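Local atomic coordinates of putative thiol-disulfide oxidoreductase (Bacteroides vulgatus, PDB entry 4GRF), a protein that probably acts as a thiol-disulfide oxidoreductase, this chain being its thioredoxin-like domain. Residues D131-N134 and T135-F139. Numbering follows the deposited sequence.
Sequences DLYN and TVEKF
Thr135 folds its hydroxyl back onto the preceding helical turn: OG1 lies 2.7 Å from Asp131 O and donates a hydrogen bond to it. The torsion explains the reach, since chi1 of -62° sets OG1 anti to the carbonyl carbon and beside the backbone N. Asp131 O therefore accepts twice, the second bond coming from Thr135 N at 2.9 Å, and the two donors approach from opposite faces of the carbonyl plane. The carboxylate of Asp131 stays 3.8 Å from the hydroxyl (OD1 to OG1); a water that donates to Thr135 OG1 at 2.8 Å and weakly to Asp131 OD2 links the two. A valine in place of Thr135 would probably leave Asp131 O with the amide bond alone and this water without its hydroxyl acceptor.

Two residues further on, Tyr133 and Glu137 meet obliquely, ring and carboxylate planes 75° apart, with CE1 of Tyr133 3.9 Å from OE1 of Glu137. A second water donates to that OE1 at 3.0 Å and to Asn134 O, which also takes the Lys138 amide. Leu132 and Val136 are buried against Leu33 of strand 31-37, and the Tyr133 ring meets that of Phe58 on helix 48-58, which Glu137 also touches. A threonine hydroxyl bonded to the carbonyl four residues back is familiar in alpha helices; with Leu132 and Val136 buried and Asp131, Asn134 and Lys138 exposed, the C-terminal helix 129-140 is amphipathic and packs on the central sheet of the thioredoxin fold.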
loop_
_atom_site.group_PDB
_atom_site.type_symbol
_atom_site.label_atom_id
_atom_site.label_comp_id
_atom_site.label_asym_id
_atom_site.label_seq_id
_atom_site.Cartn_x
_atom_site.Cartn_y
_atom_site.Cartn_z
ATOM N N ASP A 131 -2.497 -9.322 12.380
ATOM C CA ASP A 131 -2.470 -10.327 11.339
ATOM C C ASP A 131 -1.611 -9.838 10.190
ATOM O O ASP A 131 -0.999 -10.612 9.456
ATOM C CB ASP A 131 -3.879 -10.627 10.847
ATOM C CG ASP A 131 -3.922 -11.841 9.966
ATOM O OD1 ASP A 131 -3.347 -12.869 10.381
ATOM O OD2 ASP A 131 -4.507 -11.765 8.864
ATOM N N LEU A 132 -1.557 -8.528 10.053
ATOM C CA LEU A 132 -0.710 -7.898 9.073
ATOM C C LEU A 132 0.787 -8.206 9.336
ATOM O O LEU A 132 1.511 -8.739 8.467
ATOM C CB LEU A 132 -1.049 -6.422 9.128
ATOM C CG LEU A 132 -0.586 -5.514 8.041
ATOM C CD1 LEU A 132 -1.547 -4.347 7.960
ATOM C CD2 LEU A 132 0.826 -5.101 8.413
ATOM N N TYR A 133 1.253 -7.909 10.544
ATOM C CA TYR A 133 2.604 -8.255 10.955
ATOM C C TYR A 133 2.872 -9.759 10.802
ATOM O O TYR A 133 3.882 -10.177 10.219
ATOM C CB TYR A 133 2.801 -7.850 12.421
ATOM C CG TYR A 133 4.202 -8.060 12.911
ATOM C CD1 TYR A 133 4.619 -9.320 13.349
ATOM C CD2 TYR A 133 5.114 -7.021 12.938
ATOM C CE1 TYR A 133 5.900 -9.530 13.790
ATOM C CE2 TYR A 133 6.405 -7.219 13.386
ATOM C CZ TYR A 133 6.787 -8.468 13.812
ATOM O OH TYR A 133 8.060 -8.663 14.259
ATOM N N ASN A 134 1.987 -10.578 11.348
ATOM C CA ASN A 134 2.213 -12.029 11.332
ATOM C C ASN A 134 2.259 -12.587 9.917
ATOM O O ASN A 134 3.066 -13.470 9.631
ATOM C CB ASN A 134 1.170 -12.760 12.176
ATOM C CG ASN A 134 1.179 -12.296 13.620
ATOM O OD1 ASN A 134 2.177 -11.751 14.109
ATOM N ND2 ASN A 134 0.064 -12.480 14.298
ATOM N N THR A 135 1.441 -12.037 9.018
ATOM C CA THR A 135 1.431 -12.495 7.635
ATOM C C THR A 135 2.715 -12.112 6.920
ATOM O O THR A 135 3.325 -12.933 6.215
ATOM C CB THR A 135 0.200 -11.963 6.863
ATOM O OG1 THR A 135 -0.984 -12.471 7.478
ATOM C CG2 THR A 135 0.243 -12.413 5.399
ATOM N N VAL A 136 3.182 -10.883 7.126
ATOM C CA VAL A 136 4.420 -10.484 6.502
ATOM C C VAL A 136 5.569 -11.325 7.043
ATOM O O VAL A 136 6.436 -11.753 6.293
ATOM C CB VAL A 136 4.707 -8.976 6.694
ATOM C CG1 VAL A 136 6.111 -8.628 6.245
ATOM C CG2 VAL A 136 3.667 -8.157 5.930
ATOM N N GLU A 137 5.582 -11.562 8.347
ATOM C CA GLU A 137 6.645 -12.364 8.958
ATOM C C GLU A 137 6.735 -13.743 8.297
ATOM O O GLU A 137 7.828 -14.221 7.947
ATOM C CB GLU A 137 6.357 -12.527 10.444
ATOM C CG GLU A 137 7.436 -13.265 11.211
ATOM C CD GLU A 137 7.112 -13.335 12.691
ATOM O OE1 GLU A 137 5.914 -13.318 13.037
ATOM O OE2 GLU A 137 8.048 -13.400 13.499
ATOM N N LYS A 138 5.573 -14.358 8.129
ATOM C CA LYS A 138 5.450 -15.667 7.496
ATOM C C LYS A 138 6.078 -15.741 6.109
ATOM O O LYS A 138 6.768 -16.704 5.779
ATOM C CB LYS A 138 3.971 -16.054 7.438
ATOM C CG LYS A 138 3.624 -17.251 6.569
ATOM C CD LYS A 138 2.107 -17.401 6.474
ATOM C CE LYS A 138 1.685 -18.685 5.769
ATOM N NZ LYS A 138 2.089 -18.729 4.336
ATOM N N PHE A 139 5.868 -14.714 5.297
ATOM C CA PHE A 139 6.361 -14.728 3.930
ATOM C C PHE A 139 7.810 -14.259 3.852
ATOM O O PHE A 139 8.604 -14.791 3.096
ATOM C CB PHE A 139 5.471 -13.858 3.028
ATOM C CG PHE A 139 4.215 -14.535 2.591
ATOM C CD1 PHE A 139 4.220 -15.359 1.474
ATOM C CD2 PHE A 139 3.034 -14.339 3.268
ATOM C CE1 PHE A 139 3.064 -15.994 1.063
ATOM C CE2 PHE A 139 1.870 -14.972 2.861
ATOM C CZ PHE A 139 1.885 -15.791 1.747
HETATM O O HOH W 1 -3.183 -13.735 6.414
HETATM O O HOH W 2 4.038 -15.172 11.628
#